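Local coordinates for high-affinity zinc uptake system protein znuA (Streptococcus suis, PDB 3MFQ) that probably serves as the substrate-binding component of a metal-uptake transporter, holding a zinc ion between its two lobes, at residues G37-L42 with V190-E195; T168-F173 with L251-L256; H62-E67 with P103-S108; L42-S47 with E67-E72. All coordinates share one frame; numbering follows the deposited sequence.

How the contacts relate
Contacts 1, 2 and 3 converge on one zinc ion, whereas contact 4 lies farther out. Contact 2 ties two loops of the C-terminal lobe and contact 3 two loops of the N-terminal lobe. Both are buried, but contact 2 mixes metal ligands with apolar packing, while contact 3 is dominated by aromatic rings. Contact 1 spans the cleft between the lobes, is only partly buried, and relies on a short polar network beside a ligand histidine. Contact 4, its centre about 17 Å from that of the chain, shares Leu-42 with contact 1 and Glu-67 with contact 3; near the surface it mixes water bridging, sulfur contacts and aliphatic packing.

Contact 1 (G37-L42 with V190-E195); sequences GEDPHL and VSTDSE. With ZN (zinc ion), chain D.
The carboxylate of Asp-39 is gripped at both oxygens: Thr-192 donates from OG1 to OD2 at 2.5 Å across the contact, and the backbone N of His-41 gives its hydrogen to OD1 at 2.7 Å. The hydroxyl reaches OD2 on its syn side, 25° out of the carboxylate plane, whereas the amide comes to OD1 from well above that plane. The second bond closes an Asx turn, and the two together fix the rotation of the carboxylate. With CG anti to the backbone N (chi1 -177°), the carboxylate is carried across toward the threonine.

Thr-192 works at two further points. Its OG1 lies 3.2 Å from CB of His-41, and its methyl CG2 packs against CD2 of the same imidazole at 3.4 Å. Over one face of that ring lie Thr-192 N and Ser-191 CA, the latter 4.0 Å from the centroid in a CH-pi contact. The hydroxyl of Ser-191 turns back to its own loop, where OG accepts from Asp-193 N in an ST turn. At the outer margin CD2 of Leu-42 rests on CB of Asp-193, 3.6 Å away.

In this two-lobed binding protein of the TroA type the contact bridges the two lobes beside the metal site. His-41 NE2 binds the zinc ion at 2.5 Å, in company with His-104, His-170 and Asp-254. Threonine and aspartate thus act as a second shell: the hydroxyl and the turn amide together hold the carboxylate beside the ligand histidine, and the link joins residues of both lobes.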
loop_
_atom_site.group_PDB
_atom_site.type_symbol
_atom_site.label_atom_id
_atom_site.label_comp_id
_atom_site.label_asym_id
_atom_site.label_seq_id
_atom_site.Cartn_x
_atom_site.Cartn_y
_atom_site.Cartn_z
ATOM N N GLY A 37 -2.767 1.803 -10.656
ATOM C CA GLY A 37 -1.556 2.168 -11.362
ATOM C C GLY A 37 -1.192 3.623 -11.157
ATOM O O GLY A 37 -0.078 4.038 -11.471
ATOM N N GLU A 38 -2.136 4.402 -10.634
ATOM C CA GLU A 38 -1.882 5.807 -10.334
ATOM C C GLU A 38 -1.468 5.997 -8.875
ATOM O O GLU A 38 -1.584 5.080 -8.061
ATOM C CB GLU A 38 -3.100 6.670 -10.670
ATOM C CG GLU A 38 -3.471 6.663 -12.146
ATOM C CD GLU A 38 -4.473 7.745 -12.507
ATOM O OE1 GLU A 38 -4.435 8.828 -11.885
ATOM O OE2 GLU A 38 -5.291 7.517 -13.424
ATOM N N ASP A 39 -0.986 7.192 -8.552
ATOM C CA ASP A 39 -0.440 7.465 -7.230
ATOM C C ASP A 39 -1.311 8.430 -6.434
ATOM O O ASP A 39 -1.381 9.615 -6.749
ATOM C CB ASP A 39 0.973 8.030 -7.362
ATOM C CG ASP A 39 1.636 8.262 -6.024
ATOM O OD1 ASP A 39 0.956 8.129 -4.984
ATOM O OD2 ASP A 39 2.844 8.576 -6.013
ATOM N N PRO A 40 -1.973 7.920 -5.385
ATOM C CA PRO A 40 -2.842 8.730 -4.525
ATOM C C PRO A 40 -2.098 9.894 -3.879
ATOM O O PRO A 40 -2.716 10.917 -3.592
ATOM C CB PRO A 40 -3.302 7.733 -3.457
ATOM C CG PRO A 40 -3.188 6.400 -4.118
ATOM C CD PRO A 40 -1.977 6.502 -4.994
ATOM N N HIS A 41 -0.796 9.745 -3.657
ATOM C CA HIS A 41 0.000 10.815 -3.068
ATOM C C HIS A 41 -0.124 12.098 -3.878
ATOM O O HIS A 41 -0.065 13.198 -3.330
ATOM C CB HIS A 41 1.476 10.421 -2.991
ATOM C CG HIS A 41 1.787 9.421 -1.922
ATOM N ND1 HIS A 41 1.684 9.713 -0.580
ATOM C CD2 HIS A 41 2.226 8.143 -1.997
ATOM C CE1 HIS A 41 2.030 8.651 0.127
ATOM N NE2 HIS A 41 2.364 7.685 -0.711
ATOM N N LEU A 42 -0.296 11.948 -5.187
ATOM C CA LEU A 42 -0.258 13.085 -6.100
ATOM C C LEU A 42 -1.614 13.387 -6.727
ATOM O O LEU A 42 -1.834 14.483 -7.244
ATOM C CB LEU A 42 0.761 12.828 -7.211
ATOM C CG LEU A 42 2.125 12.314 -6.761
ATOM C CD1 LEU A 42 3.013 12.045 -7.964
ATOM C CD2 LEU A 42 2.780 13.303 -5.812
ATOM N N VAL A 190 8.267 9.140 3.093
ATOM C CA VAL A 190 7.013 8.408 3.192
ATOM C C VAL A 190 6.061 8.767 2.054
ATOM O O VAL A 190 5.377 7.902 1.506
ATOM C CB VAL A 190 6.337 8.660 4.549
ATOM C CG1 VAL A 190 4.907 9.131 4.360
ATOM C CG2 VAL A 190 6.389 7.408 5.403
ATOM N N SER A 191 6.022 10.047 1.701
ATOM C CA SER A 191 5.220 10.497 0.572
ATOM C C SER A 191 6.067 10.493 -0.688
ATOM O O SER A 191 7.293 10.520 -0.617
ATOM C CB SER A 191 4.671 11.901 0.824
ATOM O OG SER A 191 3.951 12.376 -0.299
ATOM N N THR A 192 5.412 10.452 -1.841
ATOM C CA THR A 192 6.123 10.485 -3.108
ATOM C C THR A 192 6.096 11.897 -3.668
ATOM O O THR A 192 6.579 12.147 -4.772
ATOM C CB THR A 192 5.490 9.539 -4.139
ATOM O OG1 THR A 192 4.248 10.090 -4.590
ATOM C CG2 THR A 192 5.248 8.167 -3.529
ATOM N N ASP A 193 5.526 12.818 -2.897
ATOM C CA ASP A 193 5.403 14.204 -3.328
ATOM C C ASP A 193 6.603 15.029 -2.875
ATOM O O ASP A 193 6.483 15.898 -2.014
ATOM C CB ASP A 193 4.108 14.815 -2.789
ATOM C CG ASP A 193 3.784 16.152 -3.426
ATOM O OD1 ASP A 193 4.528 16.577 -4.336
ATOM O OD2 ASP A 193 2.781 16.777 -3.019
ATOM N N SER A 194 7.763 14.744 -3.459
ATOM C CA SER A 194 8.980 15.497 -3.179
ATOM C C SER A 194 10.086 15.074 -4.132
ATOM O O SER A 194 10.056 13.974 -4.682
ATOM C CB SER A 194 9.434 15.281 -1.733
ATOM O OG SER A 194 10.249 14.123 -1.631
ATOM N N GLU A 195 11.063 15.951 -4.323
ATOM C CA GLU A 195 12.192 15.651 -5.192
ATOM C C GLU A 195 13.102 14.607 -4.558
ATOM O O GLU A 195 13.348 14.634 -3.351
ATOM C CB GLU A 195 12.985 16.920 -5.512
ATOM C CG GLU A 195 13.361 17.753 -4.292
ATOM C CD GLU A 195 12.318 18.804 -3.947
ATOM O OE1 GLU A 195 12.439 19.945 -4.441
ATOM O OE2 GLU A 195 11.380 18.494 -3.181
HETATM ZN ZN ZN D . 3.557 5.541 -1.006
#

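Contact 2 (T168-F173 with L251-L256); sequences TPHDAF and LFSDSL. With ZN (zinc ion), chain D.
His-170 leads from its backbone to the zinc ion, meeting Ser-253 and Asp-254 on the way. At CB the chain turns so that CG sits between the backbone N and the carbonyl carbon (chi1 78°), and this swings the imidazole toward the 251-256 loop. On the ring, ND1 is hydrogen-bonded to Glu-219, while CE1 has Ser-253 OG beside it at 3.5 Å, at the edge and near the ring plane. That hydroxyl is itself bonded to the other oxygen of Glu-219, so one carboxylate positions both the ligand ring and its neighbour. At the tip, NE2 binds zinc at 2.2 Å. Asp-254 arrives from the opposite direction and chelates the metal with OD1 and OD2, each 2.4 Å away; its carboxylate is turned 59° from the imidazole plane. Here both ligands come from the C-terminal lobe, while His-41 and His-104 are supplied by the other, the division expected of a TroA-like metal-binding protein. OD2 of Asp-254 and NE2 of His-170 are 3.3 Å apart as fellow ligands of the metal, without a hydrogen bond.

Behind the site the contact turns apolar. CB of Ala-172 meets CB of Ser-253 at 3.8 Å, and CZ of Phe-173 approaches CD1 of Leu-251 to 4.1 Å. The same leucine methyl touches CG2 of Thr-168, whose OG1 donates to the carbonyl O of His-170 at 2.9 Å from above the carbonyl plane.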
loop_
_atom_site.group_PDB
_atom_site.type_symbol
_atom_site.label_atom_id
_atom_site.label_comp_id
_atom_site.label_asym_id
_atom_site.label_seq_id
_atom_site.Cartn_x
_atom_site.Cartn_y
_atom_site.Cartn_z
ATOM N N THR A 168 13.484 -0.065 -1.795
ATOM C CA THR A 168 12.375 0.358 -2.633
ATOM C C THR A 168 12.504 1.841 -2.962
ATOM O O THR A 168 13.230 2.562 -2.283
ATOM C CB THR A 168 11.033 0.097 -1.933
ATOM O OG1 THR A 168 10.958 0.881 -0.737
ATOM C CG2 THR A 168 10.903 -1.373 -1.574
ATOM N N PRO A 169 11.806 2.294 -4.015
ATOM C CA PRO A 169 11.831 3.689 -4.472
ATOM C C PRO A 169 11.448 4.698 -3.390
ATOM O O PRO A 169 12.002 5.796 -3.368
ATOM C CB PRO A 169 10.797 3.701 -5.596
ATOM C CG PRO A 169 10.808 2.316 -6.117
ATOM C CD PRO A 169 11.022 1.437 -4.922
ATOM N N HIS A 170 10.513 4.342 -2.515
ATOM C CA HIS A 170 10.173 5.218 -1.397
ATOM C C HIS A 170 9.698 4.446 -0.169
ATOM O O HIS A 170 9.370 3.264 -0.251
ATOM C CB HIS A 170 9.157 6.287 -1.812
ATOM C CG HIS A 170 7.748 5.790 -1.902
ATOM N ND1 HIS A 170 7.306 4.979 -2.925
ATOM C CD2 HIS A 170 6.674 6.012 -1.107
ATOM C CE1 HIS A 170 6.024 4.712 -2.750
ATOM N NE2 HIS A 170 5.617 5.327 -1.654
ATOM N N ASP A 171 9.673 5.130 0.968
ATOM C CA ASP A 171 9.361 4.503 2.246
ATOM C C ASP A 171 7.893 4.100 2.328
ATOM O O ASP A 171 7.053 4.881 2.769
ATOM C CB ASP A 171 9.703 5.458 3.386
ATOM C CG ASP A 171 10.205 4.738 4.616
ATOM O OD1 ASP A 171 10.000 3.509 4.708
ATOM O OD2 ASP A 171 10.808 5.401 5.486
ATOM N N ALA A 172 7.589 2.876 1.913
ATOM C CA ALA A 172 6.204 2.424 1.858
ATOM C C ALA A 172 6.012 1.047 2.483
ATOM O O ALA A 172 4.913 0.497 2.451
ATOM C CB ALA A 172 5.706 2.428 0.422
ATOM N N PHE A 173 7.081 0.493 3.045
ATOM C CA PHE A 173 7.026 -0.850 3.605
ATOM C C PHE A 173 7.476 -0.895 5.060
ATOM O O PHE A 173 7.914 -1.937 5.547
ATOM C CB PHE A 173 7.874 -1.809 2.771
ATOM C CG PHE A 173 7.418 -1.938 1.345
ATOM C CD1 PHE A 173 7.945 -1.121 0.359
ATOM C CD2 PHE A 173 6.464 -2.878 0.987
ATOM C CE1 PHE A 173 7.528 -1.238 -0.956
ATOM C CE2 PHE A 173 6.045 -3.000 -0.326
ATOM C CZ PHE A 173 6.576 -2.178 -1.297
ATOM N N LEU A 251 6.879 -4.387 -7.453
ATOM C CA LEU A 251 6.179 -4.391 -6.180
ATOM C C LEU A 251 5.032 -3.395 -6.248
ATOM O O LEU A 251 5.148 -2.347 -6.884
ATOM C CB LEU A 251 7.127 -4.008 -5.042
ATOM C CG LEU A 251 8.281 -4.955 -4.714
ATOM C CD1 LEU A 251 9.168 -4.356 -3.638
ATOM C CD2 LEU A 251 7.752 -6.308 -4.278
ATOM N N PHE A 252 3.921 -3.725 -5.601
ATOM C CA PHE A 252 2.814 -2.790 -5.491
ATOM C C PHE A 252 2.860 -2.142 -4.118
ATOM O O PHE A 252 2.786 -2.830 -3.101
ATOM C CB PHE A 252 1.479 -3.502 -5.684
ATOM C CG PHE A 252 1.403 -4.323 -6.935
ATOM C CD1 PHE A 252 1.222 -3.719 -8.168
ATOM C CD2 PHE A 252 1.496 -5.703 -6.879
ATOM C CE1 PHE A 252 1.146 -4.476 -9.320
ATOM C CE2 PHE A 252 1.420 -6.464 -8.026
ATOM C CZ PHE A 252 1.246 -5.850 -9.250
ATOM N N SER A 253 2.993 -0.822 -4.087
ATOM C CA SER A 253 3.023 -0.103 -2.823
ATOM C C SER A 253 1.770 0.742 -2.657
ATOM O O SER A 253 1.059 0.624 -1.661
ATOM C CB SER A 253 4.264 0.784 -2.735
ATOM O OG SER A 253 4.145 1.910 -3.586
ATOM N N ASP A 254 1.500 1.588 -3.645
ATOM C CA ASP A 254 0.413 2.548 -3.548
ATOM C C ASP A 254 -0.759 2.204 -4.454
ATOM O O ASP A 254 -1.589 3.060 -4.748
ATOM C CB ASP A 254 0.921 3.953 -3.870
ATOM C CG ASP A 254 1.934 4.447 -2.861
ATOM O OD1 ASP A 254 1.965 3.904 -1.736
ATOM O OD2 ASP A 254 2.698 5.379 -3.189
ATOM N N SER A 255 -0.831 0.953 -4.891
ATOM C CA SER A 255 -1.916 0.533 -5.765
ATOM C C SER A 255 -1.912 -0.963 -6.022
ATOM O O SER A 255 -0.865 -1.604 -6.003
ATOM C CB SER A 255 -1.836 1.269 -7.104
ATOM O OG SER A 255 -2.838 0.813 -7.997
ATOM N N LEU A 256 -3.099 -1.511 -6.260
ATOM C CA LEU A 256 -3.236 -2.875 -6.743
ATOM C C LEU A 256 -2.948 -2.895 -8.235
ATOM O O LEU A 256 -2.549 -1.882 -8.810
ATOM C CB LEU A 256 -4.652 -3.388 -6.494
ATOM C CG LEU A 256 -4.914 -4.110 -5.174
ATOM C CD1 LEU A 256 -4.070 -3.529 -4.056
ATOM C CD2 LEU A 256 -6.394 -4.062 -4.825
HETATM ZN ZN ZN D . 3.557 5.541 -1.006
#

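Contact 3 (H62-E67 with P103-S108); sequences HGLHFE and PHFWFS. With ZN (zinc ion), chain D.
Trp-106 takes opposite roles in two edge-to-face contacts: it presses an edge onto the face of Phe-66 while its own face receives the edge of His-62. With Phe-105 these rings form an aromatic cluster between two loops of the N-terminal lobe of the TroA-like fold, the first following strand 58-61 of the parallel sheet, the second leading into helix 109-123. The His-62 ring and the six-membered ring of Trp-106 stand almost perpendicular, their planes at 87° and centroids 5.1 Å apart in an offset edge-to-face pair. Toward Phe-66 the tilt is smaller, 51°, with the centroids 4.8 Å apart. CG of Phe-66, anti to the backbone N (chi1 175°), carries the ring toward the indole.

The first loop folds through a type I' turn from Gly-63 to Phe-66, closed by Phe-66 N donating to Gly-63 O at 2.8 Å. This brings Leu-64 and Phe-66 onto the same proline: CB of Pro-103 lies 3.7 Å from CB of Phe-66 and 4.0 Å from CB of Leu-64. One leucine methyl, CD1, also packs on CD1 of Phe-105 at 3.9 Å.

Between Pro-103 and Phe-105 sits His-104, whose side chain leaves the cluster for the metal. Its ND1 is hydrogen-bonded to Asp-102, and NE2 binds zinc at 2.2 Å. The packed rings therefore flank a ligand. At the heart of the cluster, CH2 of Trp-106 lies over the centre of the Phe-66 ring, 3.5 Å above its plane.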
loop_
_atom_site.group_PDB
_atom_site.type_symbol
_atom_site.label_atom_id
_atom_site.label_comp_id
_atom_site.label_asym_id
_atom_site.label_seq_id
_atom_site.Cartn_x
_atom_site.Cartn_y
_atom_site.Cartn_z
ATOM N N HIS A 62 -8.564 5.771 2.727
ATOM C CA HIS A 62 -7.534 5.344 3.667
ATOM C C HIS A 62 -7.396 6.321 4.825
ATOM O O HIS A 62 -7.623 5.970 5.983
ATOM C CB HIS A 62 -6.187 5.221 2.955
ATOM C CG HIS A 62 -6.145 4.153 1.910
ATOM N ND1 HIS A 62 -7.055 4.089 0.876
ATOM C CD2 HIS A 62 -5.295 3.115 1.727
ATOM C CE1 HIS A 62 -6.774 3.050 0.109
ATOM N NE2 HIS A 62 -5.709 2.444 0.603
ATOM N N GLY A 63 -7.017 7.552 4.505
ATOM C CA GLY A 63 -6.721 8.546 5.518
ATOM C C GLY A 63 -5.222 8.706 5.670
ATOM O O GLY A 63 -4.464 8.364 4.760
ATOM N N LEU A 64 -4.792 9.225 6.815
ATOM C CA LEU A 64 -3.371 9.410 7.090
ATOM C C LEU A 64 -2.695 10.214 5.983
ATOM O O LEU A 64 -1.497 10.069 5.741
ATOM C CB LEU A 64 -2.676 8.056 7.249
ATOM C CG LEU A 64 -3.366 7.048 8.168
ATOM C CD1 LEU A 64 -2.503 5.809 8.343
ATOM C CD2 LEU A 64 -3.686 7.675 9.516
ATOM N N HIS A 65 -3.473 11.059 5.313
ATOM C CA HIS A 65 -2.953 11.904 4.244
ATOM C C HIS A 65 -2.419 11.084 3.073
ATOM O O HIS A 65 -1.631 11.579 2.267
ATOM C CB HIS A 65 -1.856 12.833 4.772
ATOM C CG HIS A 65 -2.334 13.835 5.776
ATOM N ND1 HIS A 65 -3.477 13.646 6.532
ATOM C CD2 HIS A 65 -1.824 15.024 6.161
ATOM C CE1 HIS A 65 -3.645 14.681 7.329
ATOM N NE2 HIS A 65 -2.657 15.536 7.129
ATOM N N PHE A 66 -2.846 9.828 2.981
ATOM C CA PHE A 66 -2.433 8.974 1.872
ATOM C C PHE A 66 -2.816 9.612 0.538
ATOM O O PHE A 66 -1.970 9.803 -0.336
ATOM C CB PHE A 66 -3.040 7.574 2.006
ATOM C CG PHE A 66 -2.762 6.674 0.832
ATOM C CD1 PHE A 66 -1.520 6.678 0.214
ATOM C CD2 PHE A 66 -3.739 5.817 0.355
ATOM C CE1 PHE A 66 -1.262 5.847 -0.865
ATOM C CE2 PHE A 66 -3.488 4.984 -0.723
ATOM C CZ PHE A 66 -2.248 5.000 -1.332
ATOM N N GLU A 67 -4.095 9.947 0.396
ATOM C CA GLU A 67 -4.575 10.635 -0.793
ATOM C C GLU A 67 -3.834 11.956 -0.985
ATOM O O GLU A 67 -3.778 12.486 -2.089
ATOM C CB GLU A 67 -6.084 10.862 -0.719
ATOM C CG GLU A 67 -6.914 9.609 -0.978
ATOM C CD GLU A 67 -7.097 8.751 0.258
ATOM O OE1 GLU A 67 -6.489 9.069 1.299
ATOM O OE2 GLU A 67 -7.855 7.761 0.191
ATOM N N PRO A 103 1.402 6.451 5.978
ATOM C CA PRO A 103 0.068 6.031 5.534
ATOM C C PRO A 103 -0.015 4.572 5.089
ATOM O O PRO A 103 -1.117 4.033 4.996
ATOM C CB PRO A 103 -0.198 6.949 4.338
ATOM C CG PRO A 103 1.154 7.252 3.795
ATOM C CD PRO A 103 2.084 7.289 4.976
ATOM N N HIS A 104 1.126 3.945 4.824
ATOM C CA HIS A 104 1.148 2.601 4.257
ATOM C C HIS A 104 0.847 1.522 5.292
ATOM O O HIS A 104 1.640 0.604 5.487
ATOM C CB HIS A 104 2.503 2.328 3.607
ATOM C CG HIS A 104 2.956 3.414 2.682
ATOM N ND1 HIS A 104 3.808 4.420 3.078
ATOM C CD2 HIS A 104 2.669 3.653 1.383
ATOM C CE1 HIS A 104 4.032 5.232 2.060
ATOM N NE2 HIS A 104 3.350 4.788 1.018
ATOM N N PHE A 105 -0.312 1.626 5.933
ATOM C CA PHE A 105 -0.690 0.723 7.017
ATOM C C PHE A 105 -1.130 -0.660 6.538
ATOM O O PHE A 105 -1.152 -1.611 7.318
ATOM C CB PHE A 105 -1.833 1.342 7.815
ATOM C CG PHE A 105 -3.107 1.457 7.038
ATOM C CD1 PHE A 105 -3.385 2.595 6.305
ATOM C CD2 PHE A 105 -4.018 0.416 7.020
ATOM C CE1 PHE A 105 -4.556 2.698 5.579
ATOM C CE2 PHE A 105 -5.190 0.512 6.297
ATOM C CZ PHE A 105 -5.459 1.655 5.575
ATOM N N TRP A 106 -1.497 -0.767 5.266
ATOM C CA TRP A 106 -2.131 -1.983 4.753
ATOM C C TRP A 106 -1.217 -3.210 4.692
ATOM O O TRP A 106 -1.698 -4.335 4.563
ATOM C CB TRP A 106 -2.777 -1.726 3.385
ATOM C CG TRP A 106 -1.877 -1.040 2.417
ATOM C CD1 TRP A 106 -1.002 -1.627 1.555
ATOM C CD2 TRP A 106 -1.763 0.369 2.209
ATOM N NE1 TRP A 106 -0.346 -0.670 0.820
ATOM C CE2 TRP A 106 -0.796 0.565 1.204
ATOM C CE3 TRP A 106 -2.384 1.485 2.774
ATOM C CZ2 TRP A 106 -0.436 1.831 0.752
ATOM C CZ3 TRP A 106 -2.025 2.740 2.324
ATOM C CH2 TRP A 106 -1.059 2.903 1.323
ATOM N N PHE A 107 0.094 -2.998 4.785
ATOM C CA PHE A 107 1.033 -4.115 4.802
ATOM C C PHE A 107 1.156 -4.718 6.200
ATOM O O PHE A 107 1.741 -5.784 6.378
ATOM C CB PHE A 107 2.401 -3.693 4.263
ATOM C CG PHE A 107 2.405 -3.388 2.794
ATOM C CD1 PHE A 107 2.113 -4.374 1.867
ATOM C CD2 PHE A 107 2.709 -2.117 2.338
ATOM C CE1 PHE A 107 2.116 -4.097 0.511
ATOM C CE2 PHE A 107 2.714 -1.834 0.982
ATOM C CZ PHE A 107 2.418 -2.824 0.070
ATOM N N SER A 108 0.607 -4.027 7.191
ATOM C CA SER A 108 0.448 -4.604 8.515
ATOM C C SER A 108 -0.913 -5.277 8.567
ATOM O O SER A 108 -1.905 -4.657 8.943
ATOM C CB SER A 108 0.544 -3.532 9.600
ATOM O OG SER A 108 0.276 -4.079 10.885
HETATM ZN ZN ZN D . 3.557 5.541 -1.006
#

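Contact 4 (L42-S47 with E67-E72); sequences LYVAKS and EGKMVE
Met-70 and Tyr-43 form a Met-aromatic contact that joins two loops of the N-terminal lobe, one entering helix 47-55 and the other helix 71-77. The sulfur comes to the edge of the ring: SD is 5.4 Å from the centroid and 75° off the ring normal. The tyrosine's hydroxyl is occupied elsewhere, bonded to Asp-49. Met-70 stands at the N-cap position of its helix, and its chain, extended at chi2 (-177°), carries SD out to Ala-45 and the tyrosine edge.

Apolar packing adds to this. CB of Ala-45 points at the methionine, touching SD at 3.6 Å and CG at 3.7 Å. Farther along, CG2 of Val-44 rests against CD of Lys-69 at 3.6 Å, the two side chains crossing at a slant. The aliphatic part of the lysine also lies along the other loop's carbonyls, with CB 3.2 Å from Tyr-43 O and CD close to Leu-42 O.

The charged end of that chain bends at its last torsion (chi4 52°). NZ makes a salt bridge with Asp-193 of the C-terminal lobe, which ties this contact to the loop that contributes to contact 1.

Polar bridging across the contact itself falls to water. A molecule near Tyr-43 O and Glu-67 O is doubtful in its bonding. A second is clear: it accepts from Ala-45 N at 2.7 Å and donates to Lys-69 O, also at 2.7 Å.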
loop_
_atom_site.group_PDB
_atom_site.type_symbol
_atom_site.label_atom_id
_atom_site.label_comp_id
_atom_site.label_asym_id
_atom_site.label_seq_id
_atom_site.Cartn_x
_atom_site.Cartn_y
_atom_site.Cartn_z
ATOM N N LEU A 42 -0.296 11.948 -5.187
ATOM C CA LEU A 42 -0.258 13.085 -6.100
ATOM C C LEU A 42 -1.614 13.387 -6.727
ATOM O O LEU A 42 -1.834 14.483 -7.244
ATOM C CB LEU A 42 0.761 12.828 -7.211
ATOM C CG LEU A 42 2.125 12.314 -6.761
ATOM C CD1 LEU A 42 3.013 12.045 -7.964
ATOM C CD2 LEU A 42 2.780 13.303 -5.812
ATOM N N TYR A 43 -2.517 12.414 -6.686
ATOM C CA TYR A 43 -3.810 12.558 -7.343
ATOM C C TYR A 43 -4.495 13.855 -6.938
ATOM O O TYR A 43 -4.598 14.173 -5.754
ATOM C CB TYR A 43 -4.712 11.366 -7.028
ATOM C CG TYR A 43 -5.861 11.200 -7.996
ATOM C CD1 TYR A 43 -5.724 10.421 -9.138
ATOM C CD2 TYR A 43 -7.083 11.820 -7.770
ATOM C CE1 TYR A 43 -6.771 10.262 -10.028
ATOM C CE2 TYR A 43 -8.136 11.666 -8.655
ATOM C CZ TYR A 43 -7.974 10.886 -9.783
ATOM O OH TYR A 43 -9.017 10.730 -10.667
ATOM N N VAL A 44 -4.951 14.609 -7.931
ATOM C CA VAL A 44 -5.683 15.841 -7.674
ATOM C C VAL A 44 -7.143 15.686 -8.080
ATOM O O VAL A 44 -7.452 15.433 -9.243
ATOM C CB VAL A 44 -5.069 17.035 -8.422
ATOM C CG1 VAL A 44 -5.872 18.295 -8.143
ATOM C CG2 VAL A 44 -3.617 17.221 -8.015
ATOM N N ALA A 45 -8.034 15.836 -7.109
ATOM C CA ALA A 45 -9.461 15.692 -7.348
ATOM C C ALA A 45 -9.948 16.652 -8.428
ATOM O O ALA A 45 -9.819 17.869 -8.290
ATOM C CB ALA A 45 -10.228 15.914 -6.057
ATOM N N LYS A 46 -10.498 16.094 -9.502
ATOM C CA LYS A 46 -11.073 16.893 -10.580
ATOM C C LYS A 46 -12.567 17.060 -10.340
ATOM O O LYS A 46 -13.149 16.355 -9.518
ATOM C CB LYS A 46 -10.829 16.216 -11.932
ATOM C CG LYS A 46 -10.965 17.139 -13.136
ATOM C CD LYS A 46 -12.383 17.177 -13.684
ATOM C CE LYS A 46 -12.544 18.313 -14.677
ATOM N NZ LYS A 46 -12.178 19.619 -14.063
ATOM N N SER A 47 -13.181 18.000 -11.051
ATOM C CA SER A 47 -14.620 18.210 -10.976
ATOM C C SER A 47 -15.378 16.889 -10.885
ATOM O O SER A 47 -16.121 16.651 -9.934
ATOM C CB SER A 47 -15.100 19.001 -12.194
ATOM O OG SER A 47 -16.516 19.113 -12.208
ATOM N N GLU A 67 -4.095 9.947 0.396
ATOM C CA GLU A 67 -4.575 10.635 -0.793
ATOM C C GLU A 67 -3.834 11.956 -0.985
ATOM O O GLU A 67 -3.778 12.486 -2.089
ATOM C CB GLU A 67 -6.084 10.862 -0.719
ATOM C CG GLU A 67 -6.914 9.609 -0.978
ATOM C CD GLU A 67 -7.097 8.751 0.258
ATOM O OE1 GLU A 67 -6.489 9.069 1.299
ATOM O OE2 GLU A 67 -7.855 7.761 0.191
ATOM N N GLY A 68 -3.272 12.480 0.100
ATOM C CA GLY A 68 -2.352 13.604 0.040
ATOM C C GLY A 68 -2.898 14.923 -0.475
ATOM O O GLY A 68 -2.541 15.986 0.032
ATOM N N LYS A 69 -3.755 14.867 -1.487
ATOM C CA LYS A 69 -4.286 16.085 -2.088
ATOM C C LYS A 69 -5.812 16.135 -2.109
ATOM O O LYS A 69 -6.408 16.807 -2.949
ATOM C CB LYS A 69 -3.723 16.274 -3.499
ATOM C CG LYS A 69 -2.319 16.862 -3.524
ATOM C CD LYS A 69 -1.797 16.998 -4.943
ATOM C CE LYS A 69 -0.705 18.054 -5.025
ATOM N NZ LYS A 69 0.369 17.827 -4.023
ATOM N N MET A 70 -6.439 15.432 -1.174
ATOM C CA MET A 70 -7.893 15.442 -1.063
ATOM C C MET A 70 -8.337 15.340 0.388
ATOM O O MET A 70 -9.485 15.005 0.669
ATOM C CB MET A 70 -8.508 14.303 -1.879
ATOM C CG MET A 70 -8.203 14.363 -3.363
ATOM S SD MET A 70 -9.013 13.046 -4.285
ATOM C CE MET A 70 -8.244 11.601 -3.563
ATOM N N VAL A 71 -7.428 15.631 1.311
ATOM C CA VAL A 71 -7.761 15.564 2.724
ATOM C C VAL A 71 -8.920 16.499 3.044
ATOM O O VAL A 71 -9.838 16.129 3.771
ATOM C CB VAL A 71 -6.552 15.897 3.618
ATOM C CG1 VAL A 71 -5.428 14.913 3.366
ATOM C CG2 VAL A 71 -6.082 17.323 3.377
ATOM N N GLU A 72 -8.879 17.705 2.485
ATOM C CA GLU A 72 -9.922 18.691 2.730
ATOM C C GLU A 72 -11.223 18.461 1.974
ATOM O O GLU A 72 -12.077 19.344 1.892
ATOM C CB GLU A 72 -9.369 20.112 2.609
ATOM C CG GLU A 72 -10.233 21.157 3.297
ATOM C CD GLU A 72 -10.693 22.249 2.354
ATOM O OE1 GLU A 72 -11.899 22.274 2.023
ATOM O OE2 GLU A 72 -9.852 23.075 1.944
HETATM O O HOH W 1 -5.001 12.341 -4.177
HETATM O O HOH W 2 -7.209 17.653 -5.362
#